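Local atomic coordinates of substrate-binding protein (Synechococcus sp., PDB entry 6WPN), a protein that probably binds sugars, perhaps oligosaccharides, as the periplasmic substrate-binding component of a transport system. Residues P85-L90 / G312-L317; N91-A96 / G387-Q392; F330-R335 / S345-E350; E195-F200 / V205-A210. All blocks are in the same frame, centred on the assembly; numbering follows the deposited sequence. Where two conformers were deposited one is given.

Interaction 1 of 4, residues P85-L90 / G312-L317; sequences PDVVNL and GEAVEL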
loop_
_atom_site.group_PDB
_atom_site.type_symbol
_atom_site.label_atom_id
_atom_site.label_comp_id
_atom_site.label_asym_id
_atom_site.label_seq_id
_atom_site.Cartn_x
_atom_site.Cartn_y
_atom_site.Cartn_z
ATOM N N PRO A 85 15.401 -0.581 18.169
ATOM C CA PRO A 85 14.758 0.734 18.118
ATOM C C PRO A 85 13.534 0.763 19.016
ATOM O O PRO A 85 12.999 -0.271 19.423
ATOM C CB PRO A 85 14.380 0.892 16.642
ATOM C CG PRO A 85 14.284 -0.510 16.133
ATOM C CD PRO A 85 15.312 -1.295 16.885
ATOM N N ASP A 86 13.102 1.976 19.342
ATOM C CA ASP A 86 11.993 2.122 20.275
ATOM C C ASP A 86 10.635 2.209 19.586
ATOM O O ASP A 86 9.658 1.641 20.087
ATOM C CB ASP A 86 12.231 3.352 21.155
ATOM C CG ASP A 86 13.526 3.251 21.949
ATOM O OD1 ASP A 86 14.485 3.985 21.631
ATOM O OD2 ASP A 86 13.596 2.413 22.873
ATOM N N VAL A 87 10.554 2.886 18.443
ATOM C CA VAL A 87 9.335 2.941 17.639
ATOM C C VAL A 87 9.689 2.548 16.215
ATOM O O VAL A 87 10.608 3.120 15.618
ATOM C CB VAL A 87 8.678 4.336 17.654
ATOM C CG1 VAL A 87 7.434 4.332 16.793
ATOM C CG2 VAL A 87 8.331 4.762 19.071
ATOM N N VAL A 88 8.966 1.577 15.671
ATOM C CA VAL A 88 9.222 1.076 14.330
ATOM C C VAL A 88 7.960 1.245 13.500
ATOM O O VAL A 88 6.853 0.952 13.963
ATOM C CB VAL A 88 9.671 -0.399 14.340
ATOM C CG1 VAL A 88 10.064 -0.841 12.943
ATOM C CG2 VAL A 88 10.825 -0.580 15.283
ATOM N N ASN A 89 8.140 1.697 12.264
ATOM C CA ASN A 89 7.046 1.897 11.324
ATOM C C ASN A 89 6.796 0.603 10.557
ATOM O O ASN A 89 7.696 0.095 9.880
ATOM C CB ASN A 89 7.381 3.045 10.373
ATOM C CG ASN A 89 6.318 3.274 9.336
ATOM O OD1 ASN A 89 6.623 3.646 8.208
ATOM N ND2 ASN A 89 5.062 3.064 9.710
ATOM N N LEU A 90 5.579 0.073 10.662
ATOM C CA LEU A 90 5.249 -1.211 10.064
ATOM C C LEU A 90 3.963 -1.092 9.258
ATOM O O LEU A 90 3.267 -0.075 9.296
ATOM C CB LEU A 90 5.080 -2.298 11.136
ATOM C CG LEU A 90 6.259 -2.603 12.058
ATOM C CD1 LEU A 90 5.917 -3.780 12.954
ATOM C CD2 LEU A 90 7.514 -2.875 11.263
ATOM N N GLY A 312 7.602 3.016 27.709
ATOM C CA GLY A 312 6.667 4.086 28.030
ATOM C C GLY A 312 6.908 5.339 27.212
ATOM O O GLY A 312 5.972 5.930 26.667
ATOM N N GLU A 313 8.170 5.767 27.118
ATOM C CA GLU A 313 8.494 6.916 26.281
ATOM C C GLU A 313 8.216 6.618 24.815
ATOM O O GLU A 313 7.808 7.513 24.063
ATOM C CB GLU A 313 9.958 7.316 26.471
ATOM C CG GLU A 313 10.266 7.997 27.798
ATOM C CD GLU A 313 9.874 9.470 27.826
ATOM O OE1 GLU A 313 9.997 10.088 28.906
ATOM O OE2 GLU A 313 9.454 10.013 26.779
ATOM N N ALA A 314 8.440 5.373 24.393
ATOM C CA ALA A 314 8.163 4.999 23.011
ATOM C C ALA A 314 6.679 5.122 22.697
ATOM O O ALA A 314 6.302 5.577 21.612
ATOM C CB ALA A 314 8.652 3.576 22.747
ATOM N N VAL A 315 5.822 4.703 23.630
ATOM C CA VAL A 315 4.384 4.853 23.434
ATOM C C VAL A 315 4.008 6.327 23.364
ATOM O O VAL A 315 3.167 6.731 22.550
ATOM C CB VAL A 315 3.614 4.115 24.544
ATOM C CG1 VAL A 315 2.128 4.453 24.477
ATOM C CG2 VAL A 315 3.834 2.615 24.422
ATOM N N GLU A 316 4.630 7.158 24.207
ATOM C CA GLU A 316 4.355 8.591 24.156
ATOM C C GLU A 316 4.750 9.185 22.809
ATOM O O GLU A 316 4.032 10.028 22.261
ATOM C CB GLU A 316 5.086 9.311 25.292
ATOM C CG GLU A 316 4.603 8.939 26.684
ATOM C CD GLU A 316 4.711 10.092 27.671
ATOM O OE1 GLU A 316 3.667 10.713 27.968
ATOM O OE2 GLU A 316 5.839 10.393 28.128
ATOM N N LEU A 317 5.886 8.749 22.254
ATOM C CA LEU A 317 6.303 9.255 20.952
ATOM C C LEU A 317 5.344 8.807 19.857
ATOM O O LEU A 317 4.950 9.611 19.006
ATOM C CB LEU A 317 7.729 8.803 20.641
ATOM C CG LEU A 317 8.247 9.097 19.227
ATOM C CD1 LEU A 317 8.257 10.598 18.946
ATOM C CD2 LEU A 317 9.635 8.505 19.035
#
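Val87, the first residue of strand 87-90, packs against Ala314 and Leu317 of helix 311-321. This is a helix-on-sheet contact, in keeping with the alpha/beta lobes of bacterial extracellular solute-binding proteins. The strand lies between strand 30-35, which runs parallel to it, and strand 295-303, which runs antiparallel. The helix covers the end of the strand where the chain enters it.

One methyl of Val87 does most of the touching. CG1 lies anti to the backbone N (chi1 179°), which places CG2 beside that N and aims it at the helix. Val87 CG2 comes within 3.9 Å of Ala314 CB and 4.0 Å of Leu317 CD2, so it sits against two successive turns. It also meets the backbone, lying 3.4 Å from Ala314 O. In return, Ala314 CB rests 3.4 Å from Asp86 O and 3.9 Å from Asp86 CB. The small alanine lets the two backbones come close: Asp86 CA and Ala314 CA are 5.5 Å apart.

Of its side chain, Asp86 offers the helix only CB. Its carboxylate is held elsewhere, by Ser308 OG at OD2 and by the backbone N of Gln31 at OD1. Leu317 also touches Trp52 of helix 42-55, and Val87 also packs on Leu302 and Leu32 of the flanking strands.

The contact is buried and relies on aliphatic carbons, with Val87 CG2 and Ala314 CB set against carbonyl oxygens. Such van der Waals contacts depend on close fit rather than on bond direction. The directional bonds of the strand are made to its neighbours in the sheet.

Interaction 2 of 4, residues N91-A96 / G387-Q392; sequences NPPFAA and GVKRLQ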
loop_
_atom_site.group_PDB
_atom_site.type_symbol
_atom_site.label_atom_id
_atom_site.label_comp_id
_atom_site.label_asym_id
_atom_site.label_seq_id
_atom_site.Cartn_x
_atom_site.Cartn_y
_atom_site.Cartn_z
ATOM N N ASN A 91 3.657 -2.160 8.530
ATOM C CA ASN A 91 2.399 -2.363 7.833
ATOM C C ASN A 91 1.802 -3.686 8.302
ATOM O O ASN A 91 2.516 -4.525 8.865
ATOM C CB ASN A 91 2.582 -2.366 6.306
ATOM C CG ASN A 91 3.329 -3.575 5.802
ATOM O OD1 ASN A 91 4.155 -4.147 6.505
ATOM N ND2 ASN A 91 3.036 -3.976 4.571
ATOM N N PRO A 92 0.497 -3.890 8.124
ATOM C CA PRO A 92 -0.167 -5.079 8.696
ATOM C C PRO A 92 0.536 -6.383 8.345
ATOM O O PRO A 92 0.701 -7.234 9.233
ATOM C CB PRO A 92 -1.592 -5.016 8.109
ATOM C CG PRO A 92 -1.616 -3.820 7.178
ATOM C CD PRO A 92 -0.487 -2.935 7.593
ATOM N N PRO A 93 0.948 -6.615 7.084
ATOM C CA PRO A 93 1.636 -7.893 6.801
ATOM C C PRO A 93 2.911 -8.096 7.602
ATOM O O PRO A 93 3.065 -9.130 8.265
ATOM C CB PRO A 93 1.920 -7.806 5.297
ATOM C CG PRO A 93 0.899 -6.893 4.777
ATOM C CD PRO A 93 0.747 -5.853 5.837
ATOM N N PHE A 94 3.837 -7.134 7.560
ATOM C CA PHE A 94 5.095 -7.301 8.281
ATOM C C PHE A 94 4.891 -7.305 9.789
ATOM O O PHE A 94 5.628 -7.988 10.509
ATOM C CB PHE A 94 6.093 -6.222 7.873
ATOM C CG PHE A 94 7.469 -6.441 8.426
ATOM C CD1 PHE A 94 8.135 -5.427 9.087
ATOM C CD2 PHE A 94 8.095 -7.671 8.290
ATOM C CE1 PHE A 94 9.403 -5.628 9.601
ATOM C CE2 PHE A 94 9.360 -7.881 8.807
ATOM C CZ PHE A 94 10.015 -6.856 9.462
ATOM N N ALA A 95 3.904 -6.556 10.285
ATOM C CA ALA A 95 3.645 -6.538 11.721
ATOM C C ALA A 95 3.200 -7.907 12.221
ATOM O O ALA A 95 3.503 -8.278 13.360
ATOM C CB ALA A 95 2.595 -5.479 12.053
ATOM N N ALA A 96 2.476 -8.662 11.392
ATOM C CA ALA A 96 2.030 -9.992 11.792
ATOM C C ALA A 96 3.195 -10.971 11.876
ATOM O O ALA A 96 3.250 -11.798 12.794
ATOM C CB ALA A 96 0.966 -10.505 10.822
ATOM N N GLY A 387 4.028 -14.619 7.032
ATOM C CA GLY A 387 4.511 -15.266 5.826
ATOM C C GLY A 387 3.789 -14.937 4.537
ATOM O O GLY A 387 3.833 -15.744 3.601
ATOM N N VAL A 388 3.119 -13.785 4.455
ATOM C CA VAL A 388 2.375 -13.447 3.244
ATOM C C VAL A 388 3.315 -13.029 2.120
ATOM O O VAL A 388 2.975 -13.164 0.938
ATOM C CB VAL A 388 1.334 -12.349 3.538
ATOM C CG1 VAL A 388 2.006 -11.001 3.693
ATOM C CG2 VAL A 388 0.283 -12.300 2.438
ATOM N N LYS A 389 4.502 -12.524 2.453
ATOM C CA LYS A 389 5.460 -12.173 1.413
ATOM C C LYS A 389 6.130 -13.403 0.818
ATOM O O LYS A 389 6.481 -13.396 -0.367
ATOM C CB LYS A 389 6.498 -11.193 1.961
ATOM C CG LYS A 389 5.957 -9.772 2.104
ATOM C CD LYS A 389 5.566 -9.194 0.744
ATOM C CE LYS A 389 4.899 -7.831 0.867
ATOM N NZ LYS A 389 3.567 -7.915 1.532
ATOM N N ARG A 390 6.307 -14.462 1.611
ATOM C CA ARG A 390 6.726 -15.738 1.042
ATOM C C ARG A 390 5.684 -16.242 0.052
ATOM O O ARG A 390 6.021 -16.716 -1.039
ATOM C CB ARG A 390 6.911 -16.765 2.159
ATOM C CG ARG A 390 7.335 -18.153 1.698
ATOM C CD ARG A 390 8.785 -18.181 1.255
ATOM N NE ARG A 390 9.651 -17.849 2.388
ATOM C CZ ARG A 390 10.976 -17.791 2.339
ATOM N NH1 ARG A 390 11.613 -18.049 1.203
ATOM N NH2 ARG A 390 11.666 -17.484 3.431
ATOM N N LEU A 391 4.405 -16.133 0.423
ATOM C CA LEU A 391 3.316 -16.535 -0.459
ATOM C C LEU A 391 3.275 -15.677 -1.718
ATOM O O LEU A 391 3.112 -16.197 -2.827
ATOM C CB LEU A 391 1.991 -16.446 0.296
ATOM C CG LEU A 391 0.714 -16.737 -0.487
ATOM C CD1 LEU A 391 0.656 -18.211 -0.850
ATOM C CD2 LEU A 391 -0.518 -16.318 0.306
ATOM N N GLN A 392 3.421 -14.359 -1.566
ATOM C CA GLN A 392 3.443 -13.480 -2.729
ATOM C C GLN A 392 4.561 -13.861 -3.689
ATOM O O GLN A 392 4.358 -13.901 -4.909
ATOM C CB GLN A 392 3.608 -12.028 -2.289
ATOM C CG GLN A 392 3.857 -11.074 -3.446
ATOM C CD GLN A 392 4.069 -9.646 -2.986
ATOM O OE1 GLN A 392 3.255 -9.092 -2.251
ATOM N NE2 GLN A 392 5.170 -9.046 -3.414
#
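Val388 O accepts the backbone N-H of Gln392 at 2.8 Å, in the first turn of helix 388-403. The side chain of the same Val388 meets Pro93 of helix 92-99. Its CG1 takes the crowded position between the backbone N and the carbonyl carbon (chi1 75°). From there Val388 CG1 reaches to 3.6 Å from Pro93 CB. Lys389 approaches the same carbon. Its chain bends at chi2 and again at chi4, bringing NZ to 4.1 Å from Pro93 CB. Pro93 CB thus meets a methyl and, more loosely, the lysine ammonium group, with Val382 of a loop packed on the proline too.

The proline fits its place, since an N-terminal turn needs no N-H from its first residues. Asn91 caps that turn: Phe94 N donates to Asn91 OD1 at 3.2 Å. The N-H approaches from above the plane of the amide carbonyl, 49° out of it. Across the contact, Gly387 is the N-cap residue, and its backbone N is bonded to Asn97 OD1.

Two helix N-termini therefore meet, one of them with an Asn N-cap. The arrangement is consistent with a link between the two lobes of a periplasmic-binding fold.

Interaction 3 of 4, residues F330-R335 / S345-E350; sequences FAREAR and SAIRAE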
loop_
_atom_site.group_PDB
_atom_site.type_symbol
_atom_site.label_atom_id
_atom_site.label_comp_id
_atom_site.label_asym_id
_atom_site.label_seq_id
_atom_site.Cartn_x
_atom_site.Cartn_y
_atom_site.Cartn_z
ATOM N N PHE A 330 0.498 16.200 8.606
ATOM C CA PHE A 330 1.081 15.245 7.670
ATOM C C PHE A 330 0.114 14.921 6.542
ATOM O O PHE A 330 0.546 14.714 5.404
ATOM C CB PHE A 330 1.518 13.968 8.398
ATOM C CG PHE A 330 2.279 13.002 7.522
ATOM C CD1 PHE A 330 3.621 13.214 7.240
ATOM C CD2 PHE A 330 1.662 11.872 7.002
ATOM C CE1 PHE A 330 4.331 12.334 6.438
ATOM C CE2 PHE A 330 2.368 10.982 6.202
ATOM C CZ PHE A 330 3.706 11.217 5.917
ATOM N N ALA A 331 -1.190 14.883 6.826
ATOM C CA ALA A 331 -2.162 14.640 5.764
ATOM C C ALA A 331 -2.121 15.745 4.716
ATOM O O ALA A 331 -2.262 15.477 3.519
ATOM C CB ALA A 331 -3.567 14.513 6.349
ATOM N N ARG A 332 -1.910 16.992 5.143
ATOM C CA ARG A 332 -1.812 18.089 4.185
ATOM C C ARG A 332 -0.519 18.008 3.384
ATOM O O ARG A 332 -0.540 18.049 2.148
ATOM C CB ARG A 332 -1.907 19.439 4.898
ATOM C CG ARG A 332 -3.195 19.660 5.656
ATOM C CD ARG A 332 -3.219 21.013 6.345
ATOM N NE ARG A 332 -4.338 21.124 7.277
ATOM C CZ ARG A 332 -4.211 21.170 8.598
ATOM N NH1 ARG A 332 -3.004 21.124 9.152
ATOM N NH2 ARG A 332 -5.290 21.269 9.366
ATOM N N GLU A 333 0.619 17.894 4.073
ATOM C CA GLU A 333 1.906 17.939 3.387
ATOM C C GLU A 333 2.117 16.712 2.514
ATOM O O GLU A 333 2.684 16.814 1.420
ATOM C CB GLU A 333 3.038 18.083 4.406
ATOM C CG GLU A 333 3.030 19.425 5.133
ATOM C CD GLU A 333 4.112 19.538 6.196
ATOM O OE1 GLU A 333 4.758 18.514 6.514
ATOM O OE2 GLU A 333 4.312 20.658 6.717
ATOM N N ALA A 334 1.647 15.551 2.961
ATOM C CA ALA A 334 1.810 14.321 2.200
ATOM C C ALA A 334 0.630 14.015 1.291
ATOM O O ALA A 334 0.737 13.104 0.463
ATOM C CB ALA A 334 2.038 13.134 3.143
ATOM N N ARG A 335 -0.469 14.762 1.401
ATOM C CA ARG A 335 -1.667 14.506 0.605
ATOM C C ARG A 335 -2.102 13.056 0.809
ATOM O O ARG A 335 -2.326 12.289 -0.129
ATOM C CB ARG A 335 -1.418 14.854 -0.864
ATOM C CG ARG A 335 -0.745 16.224 -0.996
ATOM C CD ARG A 335 -0.578 16.693 -2.422
ATOM N NE ARG A 335 -0.201 18.106 -2.462
ATOM C CZ ARG A 335 1.049 18.554 -2.407
ATOM N NH1 ARG A 335 2.059 17.702 -2.313
ATOM N NH2 ARG A 335 1.290 19.858 -2.443
ATOM N N SER A 345 -11.564 14.220 10.017
ATOM C CA SER A 345 -12.671 15.151 9.838
ATOM C C SER A 345 -12.172 16.534 9.440
ATOM O O SER A 345 -12.788 17.208 8.610
ATOM C CB SER A 345 -13.510 15.229 11.112
ATOM O OG SER A 345 -14.653 16.037 10.905
ATOM N N ALA A 346 -11.062 16.981 10.034
ATOM C CA ALA A 346 -10.511 18.282 9.670
ATOM C C ALA A 346 -10.049 18.297 8.218
ATOM O O ALA A 346 -10.243 19.294 7.511
ATOM C CB ALA A 346 -9.363 18.658 10.605
ATOM N N ILE A 347 -9.421 17.209 7.759
ATOM C CA ILE A 347 -8.953 17.159 6.378
ATOM C C ILE A 347 -10.132 17.087 5.415
ATOM O O ILE A 347 -10.151 17.773 4.385
ATOM C CB ILE A 347 -7.983 15.981 6.176
ATOM C CG1 ILE A 347 -6.667 16.252 6.900
ATOM C CG2 ILE A 347 -7.705 15.773 4.693
ATOM C CD1 ILE A 347 -5.970 17.490 6.421
ATOM N N ARG A 348 -11.124 16.246 5.721
ATOM C CA ARG A 348 -12.324 16.191 4.892
ATOM C C ARG A 348 -12.999 17.554 4.819
ATOM O O ARG A 348 -13.496 17.954 3.760
ATOM C CB ARG A 348 -13.300 15.150 5.438
ATOM C CG ARG A 348 -12.898 13.707 5.203
ATOM C CD ARG A 348 -13.892 12.774 5.871
ATOM N NE ARG A 348 -13.537 11.368 5.713
ATOM C CZ ARG A 348 -14.020 10.581 4.759
ATOM N NH1 ARG A 348 -14.880 11.067 3.874
ATOM N NH2 ARG A 348 -13.644 9.311 4.687
ATOM N N ALA A 349 -13.019 18.283 5.937
ATOM C CA ALA A 349 -13.659 19.592 5.956
ATOM C C ALA A 349 -12.883 20.598 5.118
ATOM O O ALA A 349 -13.481 21.398 4.392
ATOM C CB ALA A 349 -13.799 20.087 7.395
ATOM N N GLU A 350 -11.552 20.580 5.210
ATOM C CA GLU A 350 -10.747 21.504 4.419
ATOM C C GLU A 350 -10.912 21.241 2.929
ATOM O O GLU A 350 -10.967 22.179 2.126
ATOM C CB GLU A 350 -9.281 21.412 4.837
ATOM C CG GLU A 350 -9.034 21.969 6.231
ATOM C CD GLU A 350 -7.708 21.531 6.825
ATOM O OE1 GLU A 350 -6.903 20.900 6.104
ATOM O OE2 GLU A 350 -7.473 21.820 8.020
#
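From CB, the Arg332 side chain turns CG anti to the carbonyl carbon (chi1 -60°), and it then crosses from helix 324-334 toward helix 341-352. Arg332 CG touches Ile347 CD1 at 3.6 Å. The chain stays extended from CG to NE, and Arg332 CD passes 3.7 Å from Glu350 OE1. Arg332 NE then donates to Glu350 OE1 at 2.8 Å, nearly straight at 169°. At the tip, Arg332 NH2 donates to Glu350 OE2 at 2.6 Å, meeting its syn lone pair. The salt bridge is therefore side-on and two-pronged, one nitrogen to each oxygen. The guanidinium and carboxylate planes are nearly coplanar.

Beside the bridge, Ala331 CB packs on Ile347 CG1 at 3.6 Å. Were Glu350 an alanine, the Arg332 guanidinium would probably lose its carboxylate mate and its outer chain would be free to turn.

The two short helical segments approach to 10.7 Å between axes, with their directions 47° apart. A Schellman motif with Arg335 as its C-prime residue ends the first helix, and strand 337-338 follows before the second. Ile347 also touches Arg368 of helix 359-374. Phe330 packs instead on the rings of Tyr44, Tyr140 and Phe41.

Interaction 4 of 4, residues E195-F200 / V205-A210; sequences ELLESF and VSLLDA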
loop_
_atom_site.group_PDB
_atom_site.type_symbol
_atom_site.label_atom_id
_atom_site.label_comp_id
_atom_site.label_asym_id
_atom_site.label_seq_id
_atom_site.Cartn_x
_atom_site.Cartn_y
_atom_site.Cartn_z
ATOM N N GLU A 195 0.044 -5.107 -5.537
ATOM C CA GLU A 195 -1.200 -4.834 -6.249
ATOM C C GLU A 195 -1.712 -6.079 -6.953
ATOM O O GLU A 195 -2.922 -6.314 -7.015
ATOM C CB GLU A 195 -1.002 -3.696 -7.253
ATOM C CG GLU A 195 -2.305 -3.235 -7.900
ATOM C CD GLU A 195 -2.091 -2.241 -9.024
ATOM O OE1 GLU A 195 -0.943 -1.763 -9.193
ATOM O OE2 GLU A 195 -3.072 -1.953 -9.751
ATOM N N LEU A 196 -0.804 -6.895 -7.485
ATOM C CA LEU A 196 -1.225 -8.120 -8.152
ATOM C C LEU A 196 -1.884 -9.074 -7.166
ATOM O O LEU A 196 -2.987 -9.572 -7.409
ATOM C CB LEU A 196 -0.022 -8.783 -8.817
ATOM C CG LEU A 196 -0.297 -9.974 -9.726
ATOM C CD1 LEU A 196 -1.098 -9.575 -10.932
ATOM C CD2 LEU A 196 1.022 -10.567 -10.136
ATOM N N LEU A 197 -1.236 -9.306 -6.025
ATOM C CA LEU A 197 -1.838 -10.140 -4.991
ATOM C C LEU A 197 -3.151 -9.545 -4.506
ATOM O O LEU A 197 -4.094 -10.278 -4.193
ATOM C CB LEU A 197 -0.868 -10.315 -3.825
ATOM C CG LEU A 197 -1.239 -11.413 -2.830
ATOM C CD1 LEU A 197 -1.195 -12.771 -3.517
ATOM C CD2 LEU A 197 -0.312 -11.384 -1.634
ATOM N N GLU A 198 -3.222 -8.217 -4.413
ATOM C CA GLU A 198 -4.475 -7.578 -4.028
ATOM C C GLU A 198 -5.556 -7.784 -5.085
ATOM O O GLU A 198 -6.737 -7.932 -4.745
ATOM C CB GLU A 198 -4.247 -6.090 -3.765
ATOM C CG GLU A 198 -3.406 -5.803 -2.524
ATOM C CD GLU A 198 -2.806 -4.407 -2.527
ATOM O OE1 GLU A 198 -2.935 -3.709 -3.553
ATOM O OE2 GLU A 198 -2.220 -4.004 -1.500
ATOM N N SER A 199 -5.177 -7.807 -6.369
ATOM C CA SER A 199 -6.167 -8.070 -7.411
ATOM C C SER A 199 -6.745 -9.470 -7.271
ATOM O O SER A 199 -7.937 -9.686 -7.526
ATOM C CB SER A 199 -5.557 -7.896 -8.799
ATOM O OG SER A 199 -4.772 -9.022 -9.147
ATOM N N PHE A 200 -5.910 -10.436 -6.871
ATOM C CA PHE A 200 -6.407 -11.776 -6.581
ATOM C C PHE A 200 -7.515 -11.718 -5.542
ATOM O O PHE A 200 -8.586 -12.311 -5.722
ATOM C CB PHE A 200 -5.263 -12.679 -6.102
ATOM C CG PHE A 200 -4.414 -13.242 -7.217
ATOM C CD1 PHE A 200 -3.486 -12.456 -7.872
ATOM C CD2 PHE A 200 -4.538 -14.565 -7.597
ATOM C CE1 PHE A 200 -2.707 -12.969 -8.895
ATOM C CE2 PHE A 200 -3.759 -15.083 -8.622
ATOM C CZ PHE A 200 -2.843 -14.280 -9.268
ATOM N N VAL A 205 -10.486 -14.442 -4.884
ATOM C CA VAL A 205 -9.583 -15.545 -4.571
ATOM C C VAL A 205 -9.323 -15.586 -3.071
ATOM O O VAL A 205 -9.058 -14.554 -2.442
ATOM C CB VAL A 205 -8.267 -15.410 -5.352
ATOM C CG1 VAL A 205 -7.299 -16.531 -4.975
ATOM C CG2 VAL A 205 -8.537 -15.398 -6.849
ATOM N N SER A 206 -9.394 -16.782 -2.495
ATOM C CA SER A 206 -9.011 -17.019 -1.110
ATOM C C SER A 206 -7.579 -17.538 -1.094
ATOM O O SER A 206 -7.279 -18.554 -1.727
ATOM C CB SER A 206 -9.960 -18.017 -0.447
ATOM O OG SER A 206 -9.548 -18.307 0.877
ATOM N N LEU A 207 -6.697 -16.839 -0.379
ATOM C CA LEU A 207 -5.279 -17.186 -0.409
ATOM C C LEU A 207 -4.925 -18.275 0.603
ATOM O O LEU A 207 -4.354 -19.305 0.230
ATOM C CB LEU A 207 -4.425 -15.936 -0.158
ATOM C CG LEU A 207 -4.527 -14.785 -1.162
ATOM C CD1 LEU A 207 -3.651 -13.621 -0.722
ATOM C CD2 LEU A 207 -4.164 -15.234 -2.570
ATOM N N LEU A 208 -5.267 -18.070 1.876
ATOM C CA LEU A 208 -4.916 -18.991 2.948
ATOM C C LEU A 208 -6.158 -19.376 3.737
ATOM O O LEU A 208 -7.082 -18.576 3.898
ATOM C CB LEU A 208 -3.896 -18.371 3.912
ATOM C CG LEU A 208 -2.597 -17.804 3.337
ATOM C CD1 LEU A 208 -1.752 -17.192 4.443
ATOM C CD2 LEU A 208 -1.826 -18.888 2.605
ATOM N N ASP A 209 -6.176 -20.616 4.221
ATOM C CA ASP A 209 -7.216 -21.039 5.144
ATOM C C ASP A 209 -6.729 -20.895 6.584
ATOM O O ASP A 209 -5.618 -20.428 6.853
ATOM C CB ASP A 209 -7.622 -22.488 4.861
ATOM C CG ASP A 209 -6.457 -23.472 4.997
ATOM O OD1 ASP A 209 -5.369 -23.089 5.479
ATOM O OD2 ASP A 209 -6.636 -24.646 4.621
ATOM N N ALA A 210 -7.571 -21.311 7.528
ATOM C CA ALA A 210 -7.124 -21.513 8.896
ATOM C C ALA A 210 -6.329 -22.812 8.907
ATOM O O ALA A 210 -6.888 -23.863 8.579
ATOM C CB ALA A 210 -8.305 -21.565 9.860
#
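Val205 folds back over the carbonyl of Phe200, and this is the tight part of the contact. Val205 N donates to Phe200 O at 3.0 Å, with an angle of 154° at the hydrogen. The N-H arrives tilted 28° from the carbonyl plane. Val205 CB lies 3.1 Å from the same Phe200 O, and CG2 is nearly as close. The two side chains lie alongside each other and point the same way, with Phe200 CB 4.1 Å from Val205 CB. Phe225, Ala224 and Ala220 of helix 219-233 add to this buried cluster.

Leu207 makes a second, purely apolar patch. Leu197 CG is anti to the backbone N (chi1 -167°), and this carries its branches toward the loop. Leu197 CD1 meets Leu207 CD1 at 3.8 Å, while Leu207 CD2 only grazes Phe200 CB at 4.5 Å. With an alanine at Leu197, Leu207 CD1 would probably lose its packing partner and a gap would open between helix and loop.

The other loop residues leave this helix. Ser206 points away from it and is exposed. Asp209 OD1 is bonded to Arg213 N instead, and Ala210 is exposed and poorly ordered.

Within the helix, Leu196 O takes two donors, Phe200 N and Ser199 OG. Ser199 OG donates to Leu196 O at 2.6 Å, on a lone pair and in the carbonyl plane. The bond from Val205 N to Phe200 O joins residues five apart. Such a 6→1 backbone bond is common where a chain turns out of a helix C-terminus, here that of helix 195-202.

Interactions 1 and 2 follow each other through strand 87-90 and helix 92-99. Their centres are 21 Å apart, and they touch where Leu90 CD1 lies 3.8 Å from Ala95 CA. Interaction 2 also packs on interaction 4, whose centre is only 12 Å away. There Leu391 CD2 meets Leu208 CD2 at 3.7 Å, and Gln392 and Val388 both touch Leu197. Interaction 2 thus joins the strand end to the 195-210 region. Interaction 3 touches none of the others. It is nearest to interaction 1, centres 24 Å apart, through the consecutive helices 311-321 and 324-334. It lies across the chain's centre from interactions 2 and 4. No ligand site is identified among the four contacts.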